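Local coordinates for putative nucleolar GTP-binding protein 1 (PDB 2QU8) that is of unknown function but binds GDP and is probably a nucleolar GTPase, at residues A[35-40]-A[122-127]; A[114-119]-A[145-150]; A[151-156]-A[183-188]. All coordinates share one frame; numbering follows the deposited sequence.

Contact 1 (A[35-40]-A[122-127]); sequences SGAPNV and CGLTIK. With GDP (guanosine-5'-diphosphate), chain B.
C122 sits over the loop 35-40 with its CB as the main point of touch. This carbon lies 3.4 Å from the carbonyl oxygen of P38 and stands equally near that of N39, and V40 CG1 also approaches the CB of C122, to 3.9 Å. A second apolar touch is made by one leucine branch: L124 CD1 reaches the methyl CB of A37 at 3.8 Å. The sulfur is engaged within its own segment, for chi1 of 67° folds it between the backbone N and the carbonyl carbon, where C122 SG accepts from the L124 amide at 3.6 Å in a fairly straight bond of 162°.

The loop belongs to what appears to be a P-loop (Walker A), which starts at G36 and runs from strand 30-35 into helix 42-49. A type II turn from A37 to V40 forms within it, N39 taking the positive phi of its third position, and two successive amides are thereby presented to the nucleotide. N39 N donates to the beta-phosphate oxygen O1B of GDP at 3.0 Å; the bond from V40 N to O2B is weak.

Polar contact between the two segments is carried by water. One molecule donates both its protons, to P38 O at 2.6 Å and to C122 O at 2.8 Å, so it satisfies two carbonyls that do not meet directly. Elsewhere on the loop, K42 NZ donates to the carbonyl oxygens of G36 and A37. Beyond L124, T125 stands at the N-cap of helix 126-137.

Contact 2 (A[114-119]-A[145-150]); sequences FIIDIS and IVIGFN
In the beta-alpha-beta unit that joins strand 110-117 through helix 126-137 to strand 145-150, F114 to D117 pair in parallel with I147 to N150, a worked case of the alpha/beta G-domain sheet of P-loop GTPases. Four backbone bonds run up the ladder. F114 N donates to V146 O and its carbonyl accepts from G148 N; I116 N then donates to G148 O at 2.7 Å, and I116 O receives N150 N at 2.8 Å, nearly straight at 170°. A longer fifth bond, from I118 N to N150 O at 3.2 Å, carries the pairing just past the end of the first strand.

On the face bearing I116, I147 and F149, the CD1 branch of I116 reaches I147 CG2 at 3.8 Å and the F149 ring atom CE2 at 3.9 Å, its side chain lying alongside that of F149 and pointing the same way. The side chains of I118 and F149 cross at about a right angle, I118 CG2 meeting F149 CD2 at 3.6 Å. Here chi1 of I118, 56°, swings CG1 between the backbone N and the carbonyl carbon and leaves CG2 for the ring.

The opposite face holds I115 and N150, where I115 CG2 lies 3.5 Å from N150 CB beside the bare G148. The amide of N150 goes further, to V40 of the phosphate-binding loop. D117 OD1 accepts from S119 N, an Asx turn, as well as from S119 OG, and OD2 forms a salt bridge with K151.

Around the pair, helix 126-137 packs on F114, I116 and I147, F133 meeting the F114 ring edge-to-face; helix 192-222 touches V146, while strands 30-35 and 179-183 flank the two.

Contact 3 (A[151-156]-A[183-188]); sequences KIDKCN and SFSTLT. With GDP (guanosine-5'-diphosphate), chain B.
The guanine of GDP lies between two side chains of opposite segments: K151 spreads its methylenes over one face, with CG 3.4 Å from GDP C6, and L187 lies on the other, its CB 3.3 Å from the same C6. The lysine chain runs extended beyond CG, which carries CE along the base to where the ribose begins; NZ reaches GDP O4' only weakly, its stronger hold being on N39. At the ring edge, D153 OD2 accepts from GDP N1 at 2.6 Å in a nearly straight bond of 169°, and D153 OD1 accepts from GDP N2 at 2.9 Å. On the O6 side L187 N donates to GDP O6 at 2.9 Å, and T186 OG1 donates to N7.

Directly between segments, S185 OG lies 3.0 Å from D153 OD2 and accepts from T188 N, an ST motif, while I152 N makes a long, weak bond to F184 O, I152 CG1 packing on that carbonyl.

N150, K151 and D153 match the NKxD motif of GTPases, and S185 to L187 probably correspond to the SAK loop of Ras-like proteins. An acceptor carboxylate at N1 and N2 and a donor amide at O6 together read guanine, a pattern that adenine could not satisfy.

Overall arrangement
Contacts 1 and 3 bind the two ends of one GDP, and contact 2 lies between them. Contact 1 meets the beta-phosphate, contact 3 holds the guanine, and the strand pair of contact 2 joins them, its centre about 9 Å from that of contact 1 and about 10 Å from that of contact 3. The centres of contacts 1 and 3 are about 14 Å apart, yet N39 O and K151 NZ are hydrogen-bonded at 2.7 Å. N150, at the end of its strand, ties all three: its ND2 is hydrogen-bonded to V40 O and to T186 OG1, each at 2.9 Å. The S35 carbonyl, probably bonded to I115 N, joins the P-loop's strand to the same sheet.

Contact 1 (A[35-40]-A[122-127])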
loop_
_atom_site.group_PDB
_atom_site.type_symbol
_atom_site.label_atom_id
_atom_site.label_comp_id
_atom_site.label_asym_id
_atom_site.label_seq_id
_atom_site.Cartn_x
_atom_site.Cartn_y
_atom_site.Cartn_z
ATOM N N SER A 35 0.886 -3.124 2.473
ATOM C CA SER A 35 -0.158 -3.855 3.184
ATOM C C SER A 35 -0.572 -5.085 2.371
ATOM O O SER A 35 -0.325 -5.154 1.169
ATOM C CB SER A 35 -1.347 -2.925 3.447
ATOM O OG SER A 35 -2.390 -3.589 4.144
ATOM N N GLY A 36 -1.194 -6.056 3.030
ATOM C CA GLY A 36 -1.530 -7.322 2.397
ATOM C C GLY A 36 -1.272 -8.487 3.327
ATOM O O GLY A 36 -0.506 -8.361 4.288
ATOM N N ALA A 37 -1.907 -9.621 3.041
ATOM C CA ALA A 37 -1.810 -10.821 3.880
ATOM C C ALA A 37 -0.369 -11.318 4.030
ATOM O O ALA A 37 0.502 -10.941 3.240
ATOM C CB ALA A 37 -2.699 -11.918 3.330
ATOM N N PRO A 38 -0.101 -12.133 5.080
ATOM C CA PRO A 38 1.215 -12.749 5.169
ATOM C C PRO A 38 1.552 -13.554 3.914
ATOM O O PRO A 38 0.684 -14.222 3.352
ATOM C CB PRO A 38 1.090 -13.676 6.385
ATOM C CG PRO A 38 0.014 -13.042 7.225
ATOM C CD PRO A 38 -0.968 -12.521 6.213
ATOM N N ASN A 39 2.810 -13.447 3.490
ATOM C CA ASN A 39 3.397 -14.238 2.398
ATOM C C ASN A 39 2.926 -13.878 0.988
ATOM O O ASN A 39 3.026 -14.687 0.064
ATOM C CB ASN A 39 3.295 -15.743 2.679
ATOM C CG ASN A 39 4.009 -16.128 3.964
ATOM O OD1 ASN A 39 3.375 -16.500 4.946
ATOM N ND2 ASN A 39 5.325 -15.989 3.975
ATOM N N VAL A 40 2.453 -12.649 0.828
ATOM C CA VAL A 40 2.016 -12.173 -0.502
ATOM C C VAL A 40 3.127 -11.515 -1.299
ATOM O O VAL A 40 2.956 -11.269 -2.488
ATOM C CB VAL A 40 0.785 -11.228 -0.438
ATOM C CG1 VAL A 40 -0.393 -11.947 0.173
ATOM C CG2 VAL A 40 1.119 -9.917 0.305
ATOM N N CYS A 122 0.173 -17.894 -0.788
ATOM C CA CYS A 122 0.268 -17.263 0.530
ATOM C C CYS A 122 -0.594 -17.974 1.575
ATOM O O CYS A 122 -0.405 -17.787 2.777
ATOM C CB CYS A 122 -0.149 -15.790 0.453
ATOM S SG CYS A 122 -1.904 -15.524 0.069
ATOM N N GLY A 123 -1.550 -18.767 1.106
ATOM C CA GLY A 123 -2.399 -19.563 1.996
ATOM C C GLY A 123 -3.817 -19.034 2.149
ATOM O O GLY A 123 -4.631 -19.644 2.834
ATOM N N LEU A 124 -4.112 -17.903 1.515
ATOM C CA LEU A 124 -5.468 -17.345 1.526
ATOM C C LEU A 124 -5.960 -17.119 0.096
ATOM O O LEU A 124 -5.170 -16.786 -0.797
ATOM C CB LEU A 124 -5.531 -16.036 2.332
ATOM C CG LEU A 124 -5.206 -16.036 3.832
ATOM C CD1 LEU A 124 -5.121 -14.601 4.368
ATOM C CD2 LEU A 124 -6.211 -16.851 4.649
ATOM N N THR A 125 -7.259 -17.316 -0.124
ATOM C CA THR A 125 -7.819 -17.139 -1.464
ATOM C C THR A 125 -7.854 -15.658 -1.824
ATOM O O THR A 125 -7.748 -14.796 -0.957
ATOM C CB THR A 125 -9.252 -17.704 -1.600
ATOM O OG1 THR A 125 -10.118 -17.014 -0.699
ATOM C CG2 THR A 125 -9.295 -19.202 -1.316
ATOM N N ILE A 126 -8.016 -15.371 -3.108
ATOM C CA ILE A 126 -8.186 -13.996 -3.540
ATOM C C ILE A 126 -9.327 -13.311 -2.770
ATOM O O ILE A 126 -9.172 -12.179 -2.333
ATOM C CB ILE A 126 -8.379 -13.911 -5.071
ATOM C CG1 ILE A 126 -7.041 -14.210 -5.766
ATOM C CG2 ILE A 126 -8.933 -12.534 -5.466
ATOM C CD1 ILE A 126 -7.140 -14.678 -7.214
ATOM N N LYS A 127 -10.440 -14.018 -2.564
ATOM C CA LYS A 127 -11.604 -13.461 -1.849
ATOM C C LYS A 127 -11.298 -13.136 -0.393
ATOM O O LYS A 127 -11.754 -12.109 0.129
ATOM C CB LYS A 127 -12.812 -14.410 -1.931
ATOM C CG LYS A 127 -14.052 -13.928 -1.167
ATOM C CD LYS A 127 -15.221 -14.901 -1.310
ATOM C CE LYS A 127 -16.485 -14.365 -0.631
ATOM N NZ LYS A 127 -16.901 -13.024 -1.179
HETATM P PB GDP B . 5.532 -11.092 2.893
HETATM O O1B GDP B . 5.363 -11.978 4.116
HETATM O O2B GDP B . 4.223 -10.404 2.616
HETATM O O3B GDP B . 6.569 -10.073 3.248
HETATM O O3A GDP B . 5.954 -11.972 1.622
HETATM P PA GDP B . 7.471 -12.419 1.270
HETATM O O1A GDP B . 8.193 -12.861 2.529
HETATM O O2A GDP B . 8.210 -11.310 0.588
HETATM O "O5'" GDP B . 7.180 -13.653 0.296
HETATM C "C5'" GDP B . 6.608 -14.860 0.821
HETATM C "C4'" GDP B . 7.013 -16.054 -0.033
HETATM O "O4'" GDP B . 6.619 -15.815 -1.391
HETATM C "C3'" GDP B . 8.524 -16.244 -0.068
HETATM O "O3'" GDP B . 8.816 -17.640 -0.119
HETATM C "C2'" GDP B . 8.930 -15.582 -1.366
HETATM O "O2'" GDP B . 10.174 -16.078 -1.859
HETATM C "C1'" GDP B . 7.750 -15.913 -2.261
HETATM N N9 GDP B . 7.515 -14.959 -3.361
HETATM C C8 GDP B . 7.664 -13.621 -3.293
HETATM N N7 GDP B . 7.337 -13.045 -4.476
HETATM C C5 GDP B . 6.968 -14.030 -5.319
HETATM C C6 GDP B . 6.497 -14.110 -6.722
HETATM O O6 GDP B . 6.379 -13.066 -7.404
HETATM N N1 GDP B . 6.220 -15.325 -7.231
HETATM C C2 GDP B . 6.343 -16.459 -6.509
HETATM N N2 GDP B . 6.036 -17.646 -7.092
HETATM N N3 GDP B . 6.761 -16.451 -5.212
HETATM C C4 GDP B . 7.078 -15.291 -4.575
HETATM O O HOH W 1 -1.511 -15.491 4.009
#

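Contact 2 (A[114-119]-A[145-150])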
loop_
_atom_site.group_PDB
_atom_site.type_symbol
_atom_site.label_atom_id
_atom_site.label_comp_id
_atom_site.label_asym_id
_atom_site.label_seq_id
_atom_site.Cartn_x
_atom_site.Cartn_y
_atom_site.Cartn_z
ATOM N N PHE A 114 -1.402 -2.189 -1.462
ATOM C CA PHE A 114 -2.013 -3.410 -0.947
ATOM C C PHE A 114 -1.800 -4.525 -1.954
ATOM O O PHE A 114 -2.322 -4.484 -3.078
ATOM C CB PHE A 114 -3.516 -3.238 -0.631
ATOM C CG PHE A 114 -4.122 -4.426 0.086
ATOM C CD1 PHE A 114 -4.174 -4.464 1.479
ATOM C CD2 PHE A 114 -4.604 -5.519 -0.628
ATOM C CE1 PHE A 114 -4.717 -5.569 2.146
ATOM C CE2 PHE A 114 -5.144 -6.629 0.028
ATOM C CZ PHE A 114 -5.202 -6.650 1.414
ATOM N N ILE A 115 -1.032 -5.525 -1.539
ATOM C CA ILE A 115 -0.655 -6.608 -2.419
ATOM C C ILE A 115 -1.545 -7.828 -2.211
ATOM O O ILE A 115 -1.731 -8.295 -1.081
ATOM C CB ILE A 115 0.837 -6.989 -2.263
ATOM C CG1 ILE A 115 1.726 -5.759 -2.535
ATOM C CG2 ILE A 115 1.183 -8.172 -3.186
ATOM C CD1 ILE A 115 3.229 -6.002 -2.449
ATOM N N ILE A 116 -2.101 -8.307 -3.324
ATOM C CA ILE A 116 -2.836 -9.556 -3.393
ATOM C C ILE A 116 -1.990 -10.557 -4.174
ATOM O O ILE A 116 -1.585 -10.296 -5.313
ATOM C CB ILE A 116 -4.225 -9.381 -4.092
ATOM C CG1 ILE A 116 -5.132 -8.438 -3.286
ATOM C CG2 ILE A 116 -4.915 -10.744 -4.323
ATOM C CD1 ILE A 116 -6.427 -8.032 -3.996
ATOM N N ASP A 117 -1.707 -11.686 -3.534
ATOM C CA ASP A 117 -1.097 -12.843 -4.182
ATOM C C ASP A 117 -2.179 -13.629 -4.947
ATOM O O ASP A 117 -2.925 -14.421 -4.359
ATOM C CB ASP A 117 -0.407 -13.708 -3.111
ATOM C CG ASP A 117 0.125 -15.029 -3.651
ATOM O OD1 ASP A 117 0.191 -15.216 -4.886
ATOM O OD2 ASP A 117 0.484 -15.887 -2.822
ATOM N N ILE A 118 -2.272 -13.393 -6.260
ATOM C CA ILE A 118 -3.302 -14.042 -7.084
ATOM C C ILE A 118 -3.041 -15.516 -7.373
ATOM O O ILE A 118 -3.906 -16.196 -7.912
ATOM C CB ILE A 118 -3.573 -13.306 -8.431
ATOM C CG1 ILE A 118 -2.295 -13.135 -9.266
ATOM C CG2 ILE A 118 -4.319 -11.998 -8.190
ATOM C CD1 ILE A 118 -2.585 -12.900 -10.772
ATOM N N SER A 119 -1.852 -16.006 -7.028
ATOM C CA SER A 119 -1.571 -17.441 -7.088
ATOM C C SER A 119 -2.115 -18.200 -5.861
ATOM O O SER A 119 -2.211 -19.434 -5.885
ATOM C CB SER A 119 -0.069 -17.698 -7.250
ATOM O OG SER A 119 0.638 -17.522 -6.030
ATOM N N ILE A 145 -4.522 4.466 -3.221
ATOM C CA ILE A 145 -4.193 3.053 -3.062
ATOM C C ILE A 145 -3.824 2.457 -4.407
ATOM O O ILE A 145 -4.507 2.690 -5.407
ATOM C CB ILE A 145 -5.389 2.244 -2.455
ATOM C CG1 ILE A 145 -5.815 2.823 -1.098
ATOM C CG2 ILE A 145 -5.042 0.738 -2.342
ATOM C CD1 ILE A 145 -7.172 2.343 -0.581
ATOM N N VAL A 146 -2.734 1.704 -4.442
ATOM C CA VAL A 146 -2.475 0.824 -5.570
ATOM C C VAL A 146 -2.777 -0.601 -5.107
ATOM O O VAL A 146 -2.323 -1.016 -4.041
ATOM C CB VAL A 146 -1.020 0.943 -6.094
ATOM C CG1 VAL A 146 -0.773 -0.019 -7.245
ATOM C CG2 VAL A 146 -0.722 2.375 -6.532
ATOM N N ILE A 147 -3.571 -1.331 -5.889
ATOM C CA ILE A 147 -3.770 -2.755 -5.635
ATOM C C ILE A 147 -2.754 -3.495 -6.478
ATOM O O ILE A 147 -2.779 -3.411 -7.710
ATOM C CB ILE A 147 -5.203 -3.262 -5.990
ATOM C CG1 ILE A 147 -6.296 -2.448 -5.280
ATOM C CG2 ILE A 147 -5.338 -4.757 -5.688
ATOM C CD1 ILE A 147 -6.379 -2.624 -3.782
ATOM N N GLY A 148 -1.839 -4.192 -5.812
ATOM C CA GLY A 148 -0.824 -4.959 -6.507
ATOM C C GLY A 148 -1.236 -6.408 -6.629
ATOM O O GLY A 148 -1.513 -7.063 -5.624
ATOM N N PHE A 149 -1.304 -6.905 -7.857
ATOM C CA PHE A 149 -1.522 -8.329 -8.088
ATOM C C PHE A 149 -0.180 -8.994 -8.313
ATOM O O PHE A 149 0.446 -8.828 -9.358
ATOM C CB PHE A 149 -2.491 -8.566 -9.245
ATOM C CG PHE A 149 -3.805 -7.896 -9.047
ATOM C CD1 PHE A 149 -4.123 -6.743 -9.746
ATOM C CD2 PHE A 149 -4.707 -8.381 -8.104
ATOM C CE1 PHE A 149 -5.343 -6.100 -9.537
ATOM C CE2 PHE A 149 -5.923 -7.746 -7.893
ATOM C CZ PHE A 149 -6.237 -6.604 -8.609
ATOM N N ASN A 150 0.264 -9.722 -7.295
ATOM C CA ASN A 150 1.586 -10.314 -7.280
ATOM C C ASN A 150 1.581 -11.803 -7.595
ATOM O O ASN A 150 0.539 -12.453 -7.550
ATOM C CB ASN A 150 2.258 -10.068 -5.923
ATOM C CG ASN A 150 3.761 -10.239 -5.972
ATOM O OD1 ASN A 150 4.359 -10.209 -7.044
ATOM N ND2 ASN A 150 4.381 -10.408 -4.809
#

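Contact 3 (A[151-156]-A[183-188])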
loop_
_atom_site.group_PDB
_atom_site.type_symbol
_atom_site.label_atom_id
_atom_site.label_comp_id
_atom_site.label_asym_id
_atom_site.label_seq_id
_atom_site.Cartn_x
_atom_site.Cartn_y
_atom_site.Cartn_z
ATOM N N LYS A 151 2.777 -12.316 -7.881
ATOM C CA LYS A 151 3.059 -13.725 -8.196
ATOM C C LYS A 151 2.450 -14.177 -9.527
ATOM O O LYS A 151 2.036 -15.329 -9.670
ATOM C CB LYS A 151 2.696 -14.670 -7.031
ATOM C CG LYS A 151 3.274 -14.241 -5.672
ATOM C CD LYS A 151 3.411 -15.422 -4.720
ATOM C CE LYS A 151 3.797 -14.955 -3.318
ATOM N NZ LYS A 151 3.369 -15.949 -2.279
ATOM N N ILE A 152 2.420 -13.262 -10.498
ATOM C CA ILE A 152 1.893 -13.552 -11.846
ATOM C C ILE A 152 2.700 -14.630 -12.582
ATOM O O ILE A 152 2.236 -15.180 -13.580
ATOM C CB ILE A 152 1.807 -12.279 -12.736
ATOM C CG1 ILE A 152 3.205 -11.678 -12.938
ATOM C CG2 ILE A 152 0.806 -11.276 -12.153
ATOM C CD1 ILE A 152 3.276 -10.546 -13.918
ATOM N N ASP A 153 3.905 -14.920 -12.086
ATOM C CA ASP A 153 4.702 -16.038 -12.585
ATOM C C ASP A 153 4.015 -17.380 -12.316
ATOM O O ASP A 153 4.377 -18.393 -12.907
ATOM C CB ASP A 153 6.109 -16.030 -11.971
ATOM C CG ASP A 153 6.093 -16.143 -10.452
ATOM O OD1 ASP A 153 6.611 -17.149 -9.929
ATOM O OD2 ASP A 153 5.558 -15.234 -9.782
ATOM N N LYS A 154 3.025 -17.374 -11.429
ATOM C CA LYS A 154 2.261 -18.573 -11.092
ATOM C C LYS A 154 0.776 -18.411 -11.411
ATOM O O LYS A 154 -0.054 -19.139 -10.868
ATOM C CB LYS A 154 2.429 -18.924 -9.606
ATOM C CG LYS A 154 3.848 -19.254 -9.168
ATOM C CD LYS A 154 4.255 -20.657 -9.557
ATOM C CE LYS A 154 5.706 -20.929 -9.192
ATOM N NZ LYS A 154 6.128 -22.266 -9.687
ATOM N N CYS A 155 0.447 -17.462 -12.288
ATOM C CA CYS A 155 -0.950 -17.177 -12.654
ATOM C C CYS A 155 -1.056 -16.400 -13.980
ATOM O O CYS A 155 -0.149 -16.461 -14.818
ATOM C CB CYS A 155 -1.656 -16.422 -11.515
ATOM S SG CYS A 155 -3.453 -16.673 -11.424
ATOM N N ASN A 156 -2.180 -15.705 -14.170
ATOM C CA ASN A 156 -2.425 -14.835 -15.330
ATOM C C ASN A 156 -3.534 -13.838 -15.008
ATOM O O ASN A 156 -3.266 -12.704 -14.613
ATOM C CB ASN A 156 -2.778 -15.659 -16.584
ATOM C CG ASN A 156 -3.415 -14.818 -17.703
ATOM O OD1 ASN A 156 -3.103 -13.635 -17.889
ATOM N ND2 ASN A 156 -4.306 -15.448 -18.465
ATOM N N SER A 183 0.072 -5.222 -11.866
ATOM C CA SER A 183 0.413 -6.644 -11.815
ATOM C C SER A 183 1.919 -6.837 -11.919
ATOM O O SER A 183 2.586 -6.148 -12.693
ATOM C CB SER A 183 -0.300 -7.412 -12.931
ATOM O OG SER A 183 -1.703 -7.237 -12.833
ATOM N N PHE A 184 2.451 -7.780 -11.142
ATOM C CA PHE A 184 3.890 -8.018 -11.111
ATOM C C PHE A 184 4.280 -9.349 -10.493
ATOM O O PHE A 184 3.443 -10.093 -9.966
ATOM C CB PHE A 184 4.636 -6.874 -10.391
ATOM C CG PHE A 184 4.073 -6.520 -9.037
ATOM C CD1 PHE A 184 4.501 -7.196 -7.886
ATOM C CD2 PHE A 184 3.129 -5.503 -8.909
ATOM C CE1 PHE A 184 3.983 -6.874 -6.632
ATOM C CE2 PHE A 184 2.603 -5.168 -7.654
ATOM C CZ PHE A 184 3.035 -5.858 -6.511
ATOM N N SER A 185 5.567 -9.644 -10.581
ATOM C CA SER A 185 6.136 -10.789 -9.914
ATOM C C SER A 185 7.385 -10.353 -9.173
ATOM O O SER A 185 8.371 -9.973 -9.796
ATOM C CB SER A 185 6.482 -11.885 -10.920
ATOM O OG SER A 185 7.318 -12.858 -10.313
ATOM N N THR A 186 7.345 -10.416 -7.843
ATOM C CA THR A 186 8.533 -10.143 -7.048
ATOM C C THR A 186 9.538 -11.315 -7.081
ATOM O O THR A 186 10.635 -11.215 -6.529
ATOM C CB THR A 186 8.199 -9.684 -5.580
ATOM O OG1 THR A 186 7.235 -10.559 -4.985
ATOM C CG2 THR A 186 7.639 -8.269 -5.566
ATOM N N LEU A 187 9.174 -12.420 -7.732
ATOM C CA LEU A 187 10.139 -13.501 -7.953
ATOM C C LEU A 187 10.915 -13.317 -9.262
ATOM O O LEU A 187 12.111 -13.578 -9.312
ATOM C CB LEU A 187 9.484 -14.893 -7.890
ATOM C CG LEU A 187 10.415 -16.118 -7.782
ATOM C CD1 LEU A 187 11.288 -16.095 -6.511
ATOM C CD2 LEU A 187 9.608 -17.407 -7.835
ATOM N N THR A 188 10.247 -12.865 -10.319
ATOM C CA THR A 188 10.940 -12.687 -11.605
ATOM C C THR A 188 11.353 -11.249 -11.897
ATOM O O THR A 188 12.167 -11.019 -12.796
ATOM C CB THR A 188 10.112 -13.200 -12.796
ATOM O OG1 THR A 188 8.905 -12.437 -12.894
ATOM C CG2 THR A 188 9.792 -14.683 -12.635
HETATM P PB GDP B . 5.532 -11.092 2.893
HETATM O O1B GDP B . 5.363 -11.978 4.116
HETATM O O2B GDP B . 4.223 -10.404 2.616
HETATM O O3B GDP B . 6.569 -10.073 3.248
HETATM O O3A GDP B . 5.954 -11.972 1.622
HETATM P PA GDP B . 7.471 -12.419 1.270
HETATM O O1A GDP B . 8.193 -12.861 2.529
HETATM O O2A GDP B . 8.210 -11.310 0.588
HETATM O "O5'" GDP B . 7.180 -13.653 0.296
HETATM C "C5'" GDP B . 6.608 -14.860 0.821
HETATM C "C4'" GDP B . 7.013 -16.054 -0.033
HETATM O "O4'" GDP B . 6.619 -15.815 -1.391
HETATM C "C3'" GDP B . 8.524 -16.244 -0.068
HETATM O "O3'" GDP B . 8.816 -17.640 -0.119
HETATM C "C2'" GDP B . 8.930 -15.582 -1.366
HETATM O "O2'" GDP B . 10.174 -16.078 -1.859
HETATM C "C1'" GDP B . 7.750 -15.913 -2.261
HETATM N N9 GDP B . 7.515 -14.959 -3.361
HETATM C C8 GDP B . 7.664 -13.621 -3.293
HETATM N N7 GDP B . 7.337 -13.045 -4.476
HETATM C C5 GDP B . 6.968 -14.030 -5.319
HETATM C C6 GDP B . 6.497 -14.110 -6.722
HETATM O O6 GDP B . 6.379 -13.066 -7.404
HETATM N N1 GDP B . 6.220 -15.325 -7.231
HETATM C C2 GDP B . 6.343 -16.459 -6.509
HETATM N N2 GDP B . 6.036 -17.646 -7.092
HETATM N N3 GDP B . 6.761 -16.451 -5.212
HETATM C C4 GDP B . 7.078 -15.291 -4.575
#